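Local coordinates for protein beta-N-acetylhexosaminidase (Arthrobacter aurescens, PDB 3RCN) that probably hydrolyses terminal non-reducing N-acetyl-D-hexosamine residues of N-acetyl-beta-D-hexosaminides, as a member of glycoside hydrolase family 20, at residues H173-D178 and N455-H460; D178-R183 and T275-N280; R199-L204 and G210-R215; G248-A253 and T282-S287. One frame throughout, in Å; residues are numbered along the deposited sequence.

How the interactions relate
All four contacts lie in the family 20 catalytic domain, an alpha-beta barrel, and interactions 2, 3 and 4 fall within the long chain loop that interaction 1 closes. Interaction 1 brings His175 of strand 171-178 against Trp457, just past strand 449-456, near the predicted proton donor Glu316. Interaction 2, its centre about 10 Å from that of interaction 1, shares Asp178 with it. Gln180 and Thr275 bond Arg199 and Ser203 of interaction 3 (centres about 12 Å apart), which is nested inside interaction 2; Asp179 and Asn280 meet Gln251 of interaction 4 (about 11 Å), whose segments alternate with those of interaction 2. The set thus runs from the active-site region outward to the subunit interface.

Interaction 1 (H173-D178 and N455-H460); sequences HLHLTD and NIWSEH
Trp457 drives one corner of its indole, atom CZ3 of the six-membered ring, against a face of the His175 imidazole. This is a T-shaped stack with the tryptophan as the edge: the centroids of the imidazole and of the six-membered indole ring are 5.1 Å apart and the planes stand at 79°. CZ3 sits over the centre of the imidazole, and its nearest neighbour there is His175 NE2, 3.9 Å from Trp457 CZ3. The two rings alone span the distance, since the CA atoms of His175 and Trp457 are 9.1 Å apart. On the histidine side, a first torsion of 176° sets CG opposite the backbone N and carries the ring out from strand 171-178.

His175 NE2 donates to Asp178 OD2 over 2.8 Å, almost exactly in the ring plane and onto the anti lone pair of that oxygen; ND1 is hydrogen-bonded to Glu243, which also bonds His173.

Strands 171-178 and 449-456 both pair in parallel with strand 140-146 in the barrel of the catalytic domain, and Trp457 follows the second directly. Its side chain comes within about 7 Å of that of Glu316, the predicted proton donor, and touches Tyr407. With both nitrogens bonded, the imidazole's rotation is largely fixed, so the face met by Trp457 CZ3 is held in a set orientation in the neighbourhood of that glutamate.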
loop_
_atom_site.group_PDB
_atom_site.type_symbol
_atom_site.label_atom_id
_atom_site.label_comp_id
_atom_site.label_asym_id
_atom_site.label_seq_id
_atom_site.Cartn_x
_atom_site.Cartn_y
_atom_site.Cartn_z
ATOM N N HIS A 173 4.809 5.135 -17.510
ATOM C CA HIS A 173 6.191 5.373 -17.854
ATOM C C HIS A 173 6.944 5.422 -16.522
ATOM O O HIS A 173 6.699 6.289 -15.680
ATOM C CB HIS A 173 6.292 6.668 -18.662
ATOM C CG HIS A 173 7.693 7.107 -18.952
ATOM N ND1 HIS A 173 8.028 7.813 -20.089
ATOM C CD2 HIS A 173 8.841 6.960 -18.248
ATOM C CE1 HIS A 173 9.321 8.082 -20.072
ATOM N NE2 HIS A 173 9.837 7.575 -18.965
ATOM N N LEU A 174 7.834 4.454 -16.330
ATOM C CA LEU A 174 8.431 4.203 -15.032
ATOM C C LEU A 174 9.857 4.704 -15.007
ATOM O O LEU A 174 10.742 4.059 -15.548
ATOM C CB LEU A 174 8.438 2.696 -14.801
ATOM C CG LEU A 174 8.498 2.225 -13.358
ATOM C CD1 LEU A 174 7.410 2.907 -12.569
ATOM C CD2 LEU A 174 8.338 0.724 -13.293
ATOM N N HIS A 175 10.116 5.798 -14.303
ATOM C CA HIS A 175 11.425 6.411 -14.432
ATOM C C HIS A 175 12.257 5.786 -13.314
ATOM O O HIS A 175 12.159 6.171 -12.150
ATOM C CB HIS A 175 11.233 7.928 -14.251
ATOM C CG HIS A 175 12.496 8.728 -14.251
ATOM N ND1 HIS A 175 13.129 9.123 -15.410
ATOM C CD2 HIS A 175 13.215 9.257 -13.233
ATOM C CE1 HIS A 175 14.203 9.829 -15.106
ATOM N NE2 HIS A 175 14.276 9.929 -13.793
ATOM N N LEU A 176 13.140 4.872 -13.708
ATOM C CA LEU A 176 13.752 3.936 -12.765
ATOM C C LEU A 176 15.106 4.330 -12.206
ATOM O O LEU A 176 15.592 3.704 -11.270
ATOM C CB LEU A 176 13.871 2.550 -13.402
ATOM C CG LEU A 176 12.608 1.703 -13.548
ATOM C CD1 LEU A 176 12.881 0.519 -14.465
ATOM C CD2 LEU A 176 12.117 1.217 -12.174
ATOM N N THR A 177 15.720 5.361 -12.767
ATOM C CA THR A 177 17.113 5.653 -12.444
ATOM C C THR A 177 17.377 7.135 -12.611
ATOM O O THR A 177 16.750 7.804 -13.431
ATOM C CB THR A 177 18.108 4.897 -13.374
ATOM O OG1 THR A 177 18.076 5.487 -14.678
ATOM C CG2 THR A 177 17.769 3.404 -13.496
ATOM N N ASP A 178 18.299 7.653 -11.824
ATOM C CA ASP A 178 18.617 9.058 -11.901
ATOM C C ASP A 178 19.878 9.294 -11.097
ATOM O O ASP A 178 20.563 8.339 -10.725
ATOM C CB ASP A 178 17.450 9.927 -11.431
ATOM C CG ASP A 178 17.408 11.273 -12.134
ATOM O OD1 ASP A 178 18.295 12.099 -11.858
ATOM O OD2 ASP A 178 16.487 11.511 -12.954
ATOM N N ASN A 455 3.287 13.826 -16.163
ATOM C CA ASN A 455 4.502 13.431 -15.450
ATOM C C ASN A 455 4.485 13.857 -13.986
ATOM O O ASN A 455 4.178 15.005 -13.669
ATOM C CB ASN A 455 5.752 14.003 -16.136
ATOM C CG ASN A 455 5.926 13.487 -17.556
ATOM O OD1 ASN A 455 5.376 12.454 -17.916
ATOM N ND2 ASN A 455 6.701 14.203 -18.363
ATOM N N ILE A 456 4.804 12.921 -13.099
ATOM C CA ILE A 456 4.927 13.224 -11.682
ATOM C C ILE A 456 6.380 13.037 -11.226
ATOM O O ILE A 456 6.831 11.909 -10.993
ATOM C CB ILE A 456 4.020 12.249 -10.900
ATOM C CG1 ILE A 456 2.639 12.181 -11.570
ATOM C CG2 ILE A 456 3.922 12.630 -9.429
ATOM C CD1 ILE A 456 1.780 11.033 -11.086
ATOM N N TRP A 457 7.086 14.144 -11.010
ATOM C CA TRP A 457 8.476 14.065 -10.575
ATOM C C TRP A 457 8.492 14.076 -9.060
ATOM O O TRP A 457 7.767 14.840 -8.440
ATOM C CB TRP A 457 9.294 15.214 -11.148
ATOM C CG TRP A 457 9.293 15.193 -12.644
ATOM C CD1 TRP A 457 8.525 15.955 -13.472
ATOM C CD2 TRP A 457 10.066 14.335 -13.488
ATOM N NE1 TRP A 457 8.775 15.632 -14.772
ATOM C CE2 TRP A 457 9.724 14.641 -14.814
ATOM C CE3 TRP A 457 11.029 13.347 -13.249
ATOM C CZ2 TRP A 457 10.308 14.000 -15.909
ATOM C CZ3 TRP A 457 11.607 12.706 -14.328
ATOM C CH2 TRP A 457 11.244 13.035 -15.645
ATOM N N SER A 458 9.281 13.181 -8.484
ATOM C CA SER A 458 9.191 12.841 -7.063
ATOM C C SER A 458 10.152 13.533 -6.094
ATOM O O SER A 458 10.229 13.133 -4.935
ATOM C CB SER A 458 9.137 11.326 -6.833
ATOM O OG SER A 458 10.386 10.713 -7.089
ATOM N N GLU A 459 10.913 14.520 -6.565
ATOM C CA GLU A 459 11.882 15.199 -5.702
ATOM C C GLU A 459 11.270 15.543 -4.354
ATOM O O GLU A 459 11.853 15.273 -3.301
ATOM C CB GLU A 459 12.353 16.529 -6.324
ATOM C CG GLU A 459 13.303 16.419 -7.492
ATOM C CD GLU A 459 12.590 16.442 -8.841
ATOM O OE1 GLU A 459 11.380 16.127 -8.895
ATOM O OE2 GLU A 459 13.245 16.784 -9.848
ATOM N N HIS A 460 10.105 16.176 -4.396
ATOM C CA HIS A 460 9.444 16.629 -3.183
ATOM C C HIS A 460 8.339 15.719 -2.640
ATOM O O HIS A 460 7.778 16.000 -1.581
ATOM C CB HIS A 460 8.935 18.046 -3.406
ATOM C CG HIS A 460 9.973 18.937 -4.002
ATOM N ND1 HIS A 460 11.229 19.074 -3.451
ATOM C CD2 HIS A 460 9.961 19.704 -5.114
ATOM C CE1 HIS A 460 11.938 19.911 -4.185
ATOM N NE2 HIS A 460 11.195 20.301 -5.204
#

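Interaction 2 (D178-R183 and T275-N280)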
loop_
_atom_site.group_PDB
_atom_site.type_symbol
_atom_site.label_atom_id
_atom_site.label_comp_id
_atom_site.label_asym_id
_atom_site.label_seq_id
_atom_site.Cartn_x
_atom_site.Cartn_y
_atom_site.Cartn_z
ATOM N N ASP A 178 18.299 7.653 -11.824
ATOM C CA ASP A 178 18.617 9.058 -11.901
ATOM C C ASP A 178 19.878 9.294 -11.097
ATOM O O ASP A 178 20.563 8.339 -10.725
ATOM C CB ASP A 178 17.450 9.927 -11.431
ATOM C CG ASP A 178 17.408 11.273 -12.134
ATOM O OD1 ASP A 178 18.295 12.099 -11.858
ATOM O OD2 ASP A 178 16.487 11.511 -12.954
ATOM N N ASP A 179 20.212 10.564 -10.900
ATOM C CA ASP A 179 21.358 10.941 -10.085
ATOM C C ASP A 179 21.216 10.469 -8.651
ATOM O O ASP A 179 22.205 10.108 -8.001
ATOM C CB ASP A 179 21.543 12.460 -10.114
ATOM C CG ASP A 179 21.928 12.966 -11.491
ATOM O OD1 ASP A 179 21.220 13.855 -12.022
ATOM O OD2 ASP A 179 22.934 12.457 -12.045
ATOM N N GLN A 180 19.980 10.478 -8.164
ATOM C CA GLN A 180 19.718 10.280 -6.733
ATOM C C GLN A 180 19.367 8.856 -6.305
ATOM O O GLN A 180 19.086 8.623 -5.147
ATOM C CB GLN A 180 18.638 11.251 -6.263
ATOM C CG GLN A 180 19.001 12.702 -6.547
ATOM C CD GLN A 180 18.528 13.194 -7.910
ATOM O OE1 GLN A 180 18.070 12.418 -8.754
ATOM N NE2 GLN A 180 18.631 14.495 -8.123
ATOM N N GLY A 181 19.350 7.927 -7.254
ATOM C CA GLY A 181 19.203 6.512 -6.967
ATOM C C GLY A 181 18.949 5.694 -8.228
ATOM O O GLY A 181 18.518 6.235 -9.241
ATOM N N TRP A 182 19.175 4.385 -8.129
ATOM C CA TRP A 182 18.965 3.408 -9.191
ATOM C C TRP A 182 18.080 2.275 -8.624
ATOM O O TRP A 182 18.464 1.596 -7.669
ATOM C CB TRP A 182 20.321 2.862 -9.654
ATOM C CG TRP A 182 20.222 1.792 -10.727
ATOM C CD1 TRP A 182 19.778 0.515 -10.567
ATOM C CD2 TRP A 182 20.592 1.919 -12.112
ATOM N NE1 TRP A 182 19.829 -0.157 -11.764
ATOM C CE2 TRP A 182 20.326 0.681 -12.727
ATOM C CE3 TRP A 182 21.117 2.963 -12.888
ATOM C CZ2 TRP A 182 20.563 0.453 -14.087
ATOM C CZ3 TRP A 182 21.355 2.737 -14.238
ATOM C CH2 TRP A 182 21.067 1.493 -14.827
ATOM N N ARG A 183 16.877 2.105 -9.174
ATOM C CA ARG A 183 15.884 1.219 -8.564
ATOM C C ARG A 183 15.793 -0.187 -9.139
ATOM O O ARG A 183 15.003 -1.007 -8.673
ATOM C CB ARG A 183 14.494 1.853 -8.614
ATOM C CG ARG A 183 14.396 3.225 -8.007
ATOM C CD ARG A 183 14.986 3.289 -6.628
ATOM N NE ARG A 183 14.978 4.660 -6.134
ATOM C CZ ARG A 183 15.758 5.088 -5.149
ATOM N NH1 ARG A 183 16.591 4.238 -4.568
ATOM N NH2 ARG A 183 15.717 6.356 -4.751
ATOM N N THR A 275 22.966 13.597 -3.518
ATOM C CA THR A 275 21.999 13.937 -2.468
ATOM C C THR A 275 21.101 15.163 -2.723
ATOM O O THR A 275 20.272 15.515 -1.874
ATOM C CB THR A 275 22.666 14.070 -1.078
ATOM O OG1 THR A 275 23.447 15.262 -1.030
ATOM C CG2 THR A 275 23.545 12.880 -0.801
ATOM N N ARG A 276 21.242 15.806 -3.879
ATOM C CA ARG A 276 20.475 17.024 -4.142
ATOM C C ARG A 276 19.711 16.940 -5.442
ATOM O O ARG A 276 19.908 16.010 -6.229
ATOM C CB ARG A 276 21.357 18.274 -4.118
ATOM C CG ARG A 276 22.619 18.160 -4.953
ATOM C CD ARG A 276 23.086 19.519 -5.447
ATOM N NE ARG A 276 22.256 20.014 -6.544
ATOM C CZ ARG A 276 22.617 21.000 -7.365
ATOM N NH1 ARG A 276 23.798 21.591 -7.219
ATOM N NH2 ARG A 276 21.806 21.387 -8.338
ATOM N N TRP A 277 18.795 17.886 -5.633
ATOM C CA TRP A 277 18.008 17.945 -6.861
ATOM C C TRP A 277 18.688 18.778 -7.956
ATOM O O TRP A 277 19.773 19.321 -7.754
ATOM C CB TRP A 277 16.603 18.491 -6.569
ATOM C CG TRP A 277 15.963 17.902 -5.294
ATOM C CD1 TRP A 277 15.416 18.604 -4.264
ATOM C CD2 TRP A 277 15.835 16.511 -4.938
ATOM N NE1 TRP A 277 14.955 17.750 -3.300
ATOM C CE2 TRP A 277 15.203 16.460 -3.686
ATOM C CE3 TRP A 277 16.197 15.310 -5.556
ATOM C CZ2 TRP A 277 14.918 15.252 -3.038
ATOM C CZ3 TRP A 277 15.916 14.117 -4.914
ATOM C CH2 TRP A 277 15.285 14.097 -3.668
ATOM N N GLY A 278 18.032 18.868 -9.110
ATOM C CA GLY A 278 18.446 19.763 -10.174
ATOM C C GLY A 278 19.274 19.087 -11.242
ATOM O O GLY A 278 19.270 17.861 -11.359
ATOM N N ILE A 279 19.985 19.891 -12.028
ATOM C CA ILE A 279 20.772 19.357 -13.132
ATOM C C ILE A 279 22.229 19.100 -12.739
ATOM O O ILE A 279 22.906 19.959 -12.166
ATOM C CB ILE A 279 20.675 20.254 -14.380
ATOM C CG1 ILE A 279 19.211 20.401 -14.802
ATOM C CG2 ILE A 279 21.504 19.685 -15.536
ATOM C CD1 ILE A 279 19.024 21.252 -16.039
ATOM N N ASN A 280 22.686 17.890 -13.037
ATOM C CA ASN A 280 24.020 17.446 -12.687
ATOM C C ASN A 280 25.029 17.676 -13.820
ATOM O O ASN A 280 24.820 17.239 -14.956
ATOM C CB ASN A 280 23.978 15.961 -12.339
ATOM C CG ASN A 280 25.067 15.567 -11.383
ATOM O OD1 ASN A 280 26.013 16.317 -11.161
ATOM N ND2 ASN A 280 24.941 14.387 -10.801
HETATM O O HOH W 1 20.809 16.045 -13.881
HETATM O O HOH W 2 18.973 15.185 -11.009
#
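Gln180 and Asp179 make the direct polar bonds to the loop 275-280. Gln180 NE2 donates to the backbone oxygen Arg276 O over 2.7 Å, nearly straight at 171° and within the plane of its own amide. Asp179 OD2 accepts from Asn280 ND2 at 3.0 Å; the donor stands above the carboxylate plane, although it keeps the oxygen close to the plane of its own amide. Gln251 is a partner to both of these groups, its OE1 bonding Asn280 ND2 and its backbone N bonding Asp179 OD2, so Gln251 is bonded to both members of the pair.

Two waters fill in the polar network. One links Asp179 OD1 to Asn280 N, and the other lies 2.8 Å from Asp179 OD1 and also meets Gln180 NE2 and Gly278 O.

In the barrel domain of this family 20 enzyme, residues 178-183 turn back from strand 171-178 into the short strand 181-182, and the turn is braced by Asp178 N bonding Gly181 O. The opposing loop comes just ahead of helix 288-304.

Packing adds the Trp277 ring, whose edge atom CE3 lies 3.6 Å from Gln180 NE2, while CZ3 lies beside Gln180 CG. A bend at chi2 of 90° folds the glutamine chain there. Inside the loop, Arg276 grips Trp277 O side-on with NE and NH2, the NE bond being 2.8 Å long.

Interaction 3 (R199-L204 and G210-R215). With SO4 (sulfate ion), chain B.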
loop_
_atom_site.group_PDB
_atom_site.type_symbol
_atom_site.label_atom_id
_atom_site.label_comp_id
_atom_site.label_asym_id
_atom_site.label_seq_id
_atom_site.Cartn_x
_atom_site.Cartn_y
_atom_site.Cartn_z
ATOM N N ARG A 199 20.982 6.711 -0.975
ATOM C CA ARG A 199 21.778 7.914 -0.779
ATOM C C ARG A 199 21.803 8.280 0.710
ATOM O O ARG A 199 20.913 7.888 1.457
ATOM C CB ARG A 199 21.193 9.079 -1.584
ATOM C CG ARG A 199 19.784 9.468 -1.179
ATOM C CD ARG A 199 19.254 10.577 -2.064
ATOM N NE ARG A 199 17.862 10.911 -1.771
ATOM C CZ ARG A 199 16.817 10.417 -2.434
ATOM N NH1 ARG A 199 16.994 9.550 -3.435
ATOM N NH2 ARG A 199 15.585 10.789 -2.093
ATOM N N ARG A 200 22.818 9.041 1.114
ATOM C CA ARG A 200 23.033 9.483 2.492
ATOM C C ARG A 200 21.904 10.361 3.027
ATOM O O ARG A 200 21.431 10.178 4.155
ATOM C CB ARG A 200 24.318 10.297 2.552
ATOM C CG ARG A 200 25.246 9.902 3.652
ATOM C CD ARG A 200 26.490 9.255 3.082
ATOM N NE ARG A 200 27.005 8.225 3.978
ATOM C CZ ARG A 200 27.898 7.310 3.624
ATOM N NH1 ARG A 200 28.374 7.297 2.385
ATOM N NH2 ARG A 200 28.310 6.406 4.508
ATOM N N GLU A 201 21.491 11.338 2.228
ATOM C CA GLU A 201 20.415 12.237 2.623
ATOM C C GLU A 201 19.726 12.840 1.404
ATOM O O GLU A 201 19.930 12.386 0.278
ATOM C CB GLU A 201 20.922 13.325 3.565
ATOM C CG GLU A 201 22.250 13.938 3.179
ATOM C CD GLU A 201 22.585 15.170 4.012
ATOM O OE1 GLU A 201 21.890 15.434 5.024
ATOM O OE2 GLU A 201 23.548 15.880 3.652
ATOM N N SER A 202 18.890 13.843 1.642
ATOM C CA SER A 202 18.093 14.450 0.591
ATOM C C SER A 202 17.959 15.944 0.816
ATOM O O SER A 202 17.817 16.396 1.951
ATOM C CB SER A 202 16.684 13.848 0.577
ATOM O OG SER A 202 16.708 12.445 0.412
ATOM N N SER A 203 17.985 16.708 -0.269
ATOM C CA SER A 203 17.621 18.113 -0.197
ATOM C C SER A 203 16.245 18.238 0.398
ATOM O O SER A 203 15.329 17.491 0.056
ATOM C CB SER A 203 17.608 18.761 -1.582
ATOM O OG SER A 203 18.900 18.777 -2.150
ATOM N N LEU A 204 16.095 19.212 1.275
ATOM C CA LEU A 204 14.799 19.529 1.829
ATOM C C LEU A 204 14.262 20.774 1.128
ATOM O O LEU A 204 14.753 21.880 1.352
ATOM C CB LEU A 204 14.947 19.787 3.329
ATOM C CG LEU A 204 13.664 20.186 4.041
ATOM C CD1 LEU A 204 12.617 19.098 3.815
ATOM C CD2 LEU A 204 13.927 20.443 5.521
ATOM N N GLY A 210 19.609 24.931 -0.250
ATOM C CA GLY A 210 20.786 24.284 0.311
ATOM C C GLY A 210 20.644 23.712 1.716
ATOM O O GLY A 210 21.572 23.794 2.520
ATOM N N VAL A 211 19.488 23.128 2.015
ATOM C CA VAL A 211 19.269 22.497 3.312
ATOM C C VAL A 211 18.937 21.024 3.114
ATOM O O VAL A 211 18.280 20.657 2.143
ATOM C CB VAL A 211 18.166 23.226 4.141
ATOM C CG1 VAL A 211 17.088 23.783 3.230
ATOM C CG2 VAL A 211 17.560 22.291 5.213
ATOM N N PHE A 212 19.399 20.192 4.043
ATOM C CA PHE A 212 19.293 18.739 3.926
ATOM C C PHE A 212 18.621 18.075 5.128
ATOM O O PHE A 212 18.639 18.608 6.238
ATOM C CB PHE A 212 20.683 18.144 3.715
ATOM C CG PHE A 212 21.295 18.518 2.411
ATOM C CD1 PHE A 212 21.958 19.726 2.261
ATOM C CD2 PHE A 212 21.201 17.668 1.320
ATOM C CE1 PHE A 212 22.522 20.076 1.038
ATOM C CE2 PHE A 212 21.762 18.012 0.106
ATOM C CZ PHE A 212 22.421 19.218 -0.034
ATOM N N ASP A 213 18.041 16.902 4.910
ATOM C CA ASP A 213 17.223 16.276 5.952
ATOM C C ASP A 213 17.939 15.241 6.839
ATOM O O ASP A 213 17.319 14.668 7.723
ATOM C CB ASP A 213 15.970 15.644 5.339
ATOM C CG ASP A 213 16.297 14.469 4.428
ATOM O OD1 ASP A 213 17.472 14.039 4.389
ATOM O OD2 ASP A 213 15.378 13.973 3.749
ATOM N N GLY A 214 19.216 14.969 6.583
ATOM C CA GLY A 214 19.966 14.029 7.405
ATOM C C GLY A 214 19.463 12.589 7.367
ATOM O O GLY A 214 19.937 11.742 8.120
ATOM N N ARG A 215 18.504 12.303 6.491
ATOM C CA ARG A 215 17.821 11.009 6.488
ATOM C C ARG A 215 18.167 10.170 5.253
ATOM O O ARG A 215 17.820 10.533 4.130
ATOM C CB ARG A 215 16.301 11.230 6.556
ATOM C CG ARG A 215 15.441 9.967 6.699
ATOM C CD ARG A 215 13.980 10.277 6.366
ATOM N NE ARG A 215 13.098 9.118 6.495
ATOM C CZ ARG A 215 12.300 8.892 7.543
ATOM N NH1 ARG A 215 12.277 9.748 8.563
ATOM N NH2 ARG A 215 11.522 7.808 7.574
HETATM S S SO4 B . 11.082 5.828 4.261
HETATM O O1 SO4 B . 12.516 5.790 3.975
HETATM O O2 SO4 B . 10.755 4.797 5.239
HETATM O O3 SO4 B . 10.754 7.142 4.802
HETATM O O4 SO4 B . 10.313 5.604 3.039
HETATM O O HOH W 3 15.929 11.473 2.808
HETATM O O HOH W 4 19.643 20.956 -0.855
#
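Ser202 and Asp213 bond each other twice. Asp213 N donates to Ser202 O at 3.0 Å, and Ser202 N returns a bond to Asp213 OD1 at 3.1 Å. Further along, Leu204 N reaches Val211 O in an almost straight 2.8 Å bond, and Ser203 and Phe212 form a single beta bridge. Beside these, the Glu201 carboxylate lies against Phe212 CB with its plane 23° from that of the ring, and Glu201 OE1 takes a weak bond from Gly214 N.

What sets Asp213 is an Asx turn: Arg215 N also donates to OD1, from the face of the carboxylate opposite to Ser202 N. The first torsion, 66°, tucks the carboxylate back over its own backbone to allow this. Ser202 OG is gripped side-on by Arg199 NE and NH2, the NE bond being 2.9 Å, and a water joins it to Asp213 OD2.

Farther out, Arg215 stretches to the second subunit, forming a salt bridge to its Asp462 through NH1, while NH2 bonds a sulfate, probably from the crystallisation liquor, held also by Ser463 and Arg465 of that subunit. This loop of the catalytic domain connects strands 198-199 and 217-218, joined at its base by backbone hydrogen bonding between Arg199 and His217.

Interaction 4 (G248-A253 and T282-S287)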
loop_
_atom_site.group_PDB
_atom_site.type_symbol
_atom_site.label_atom_id
_atom_site.label_comp_id
_atom_site.label_asym_id
_atom_site.label_seq_id
_atom_site.Cartn_x
_atom_site.Cartn_y
_atom_site.Cartn_z
ATOM N N GLY A 248 23.009 11.705 -19.339
ATOM C CA GLY A 248 22.885 12.503 -18.127
ATOM C C GLY A 248 22.059 11.802 -17.051
ATOM O O GLY A 248 21.647 10.654 -17.242
ATOM N N HIS A 249 21.831 12.486 -15.924
ATOM C CA HIS A 249 21.129 11.904 -14.767
ATOM C C HIS A 249 21.712 10.558 -14.366
ATOM O O HIS A 249 20.990 9.646 -14.042
ATOM C CB HIS A 249 19.628 11.762 -15.058
ATOM C CG HIS A 249 18.944 13.074 -15.264
ATOM N ND1 HIS A 249 18.913 13.710 -16.487
ATOM C CD2 HIS A 249 18.325 13.902 -14.391
ATOM C CE1 HIS A 249 18.277 14.862 -16.364
ATOM N NE2 HIS A 249 17.912 15.003 -15.101
ATOM N N SER A 250 23.006 10.400 -14.546
ATOM C CA SER A 250 23.666 9.135 -14.280
ATOM C C SER A 250 24.475 8.943 -13.002
ATOM O O SER A 250 25.067 7.878 -12.821
ATOM C CB SER A 250 24.439 8.697 -15.512
ATOM O OG SER A 250 23.521 8.536 -16.578
ATOM N N GLN A 251 24.544 9.943 -12.127
ATOM C CA GLN A 251 25.440 9.811 -10.964
ATOM C C GLN A 251 25.236 8.570 -10.058
ATOM O O GLN A 251 26.154 8.169 -9.348
ATOM C CB GLN A 251 25.456 11.071 -10.115
ATOM C CG GLN A 251 26.574 11.069 -9.099
ATOM C CD GLN A 251 26.853 12.446 -8.558
ATOM O OE1 GLN A 251 26.733 13.442 -9.279
ATOM N NE2 GLN A 251 27.225 12.519 -7.281
ATOM N N ALA A 252 24.053 7.967 -10.065
ATOM C CA ALA A 252 23.843 6.788 -9.233
ATOM C C ALA A 252 24.621 5.620 -9.805
ATOM O O ALA A 252 25.323 4.926 -9.073
ATOM C CB ALA A 252 22.351 6.448 -9.090
ATOM N N ALA A 253 24.514 5.420 -11.116
ATOM C CA ALA A 253 25.295 4.396 -11.807
ATOM C C ALA A 253 26.817 4.648 -11.711
ATOM O O ALA A 253 27.606 3.716 -11.529
ATOM C CB ALA A 253 24.849 4.293 -13.263
ATOM N N THR A 282 27.798 16.301 -13.629
ATOM C CA THR A 282 28.481 15.020 -13.678
ATOM C C THR A 282 27.676 14.005 -14.487
ATOM O O THR A 282 26.566 13.648 -14.126
ATOM C CB THR A 282 28.776 14.524 -12.265
ATOM O OG1 THR A 282 29.743 15.400 -11.678
ATOM C CG2 THR A 282 29.328 13.106 -12.281
ATOM N N VAL A 283 28.254 13.541 -15.588
ATOM C CA VAL A 283 27.530 12.680 -16.515
ATOM C C VAL A 283 28.396 11.525 -16.996
ATOM O O VAL A 283 29.568 11.425 -16.639
ATOM C CB VAL A 283 27.003 13.490 -17.711
ATOM C CG1 VAL A 283 26.069 14.567 -17.220
ATOM C CG2 VAL A 283 28.143 14.128 -18.478
ATOM N N LEU A 284 27.824 10.646 -17.806
ATOM C CA LEU A 284 28.594 9.525 -18.326
ATOM C C LEU A 284 29.772 9.996 -19.170
ATOM O O LEU A 284 29.712 11.020 -19.858
ATOM C CB LEU A 284 27.719 8.608 -19.171
ATOM C CG LEU A 284 26.603 7.862 -18.438
ATOM C CD1 LEU A 284 25.827 7.019 -19.425
ATOM C CD2 LEU A 284 27.152 6.995 -17.314
ATOM N N GLU A 285 30.847 9.228 -19.117
ATOM C CA GLU A 285 31.910 9.379 -20.066
ATOM C C GLU A 285 31.502 8.435 -21.182
ATOM O O GLU A 285 31.454 7.228 -20.980
ATOM C CB GLU A 285 33.231 8.935 -19.450
ATOM C CG GLU A 285 34.383 8.920 -20.446
ATOM C CD GLU A 285 35.717 8.556 -19.813
ATOM O OE1 GLU A 285 36.573 9.462 -19.677
ATOM O OE2 GLU A 285 35.909 7.366 -19.465
ATOM N N VAL A 286 31.191 8.988 -22.353
ATOM C CA VAL A 286 30.754 8.173 -23.480
ATOM C C VAL A 286 31.943 7.496 -24.159
ATOM O O VAL A 286 32.889 8.150 -24.590
ATOM C CB VAL A 286 29.945 8.983 -24.504
ATOM C CG1 VAL A 286 28.806 9.701 -23.810
ATOM C CG2 VAL A 286 30.827 9.972 -25.205
ATOM N N SER A 287 31.857 6.180 -24.290
ATOM C CA SER A 287 33.004 5.362 -24.645
ATOM C C SER A 287 32.529 3.937 -24.820
ATOM O O SER A 287 31.363 3.623 -24.561
ATOM C CB SER A 287 34.051 5.396 -23.537
ATOM O OG SER A 287 33.561 4.755 -22.380
HETATM O O HOH W 5 24.159 12.882 -14.253
#
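Two loops on the active-site side of the alpha-beta barrel meet here: Gly248, Ser250 and Gln251, at the entry to helix 251-256, pack on Thr282, Val283 and Leu284, in the connection to helix 288-304. The chain of that connection ends at Ser287, the N-cap position of helix 288-304.

The broadest packing is between Leu284 and Ser250, through van der Waals contact. Leu284 brings CG and CD2 to the Ser250 side chain, with Leu284 CD2 3.7 Å from Ser250 CB. A first torsion of -66° puts Leu284 CG opposite its carbonyl carbon and swings the branched end in toward the serine. Tyr294 of helix 288-304 touches Ser250, Ala253 and Leu284, closing the packing from that helix. Val283 CG1 lies 3.9 Å from Gly248 CA; these two residues also have the nearest CA atoms across the segments.

The third pair is Gln251 and Thr282. The glutamine chain is extended and brings its OE1 to 3.8 Å from Thr282 CB. That oxygen has its polar partner in Asn280, and Gln251 NE2 bonds Glu272 O. A water accepts from Ser250 N at 2.8 Å and also lies against Thr282 O, though too close for that second bond to be certain.

The side chain of His249, whose first bond points away from residues 282-287, touches Asp179, Asp315 and Glu316, the predicted proton donor. Within the first loop the serine hydroxyl bends back on the chain: Ser250 OG donates to Gly248 O over 2.9 Å, coming from 64° above the carbonyl plane rather than along a lone pair.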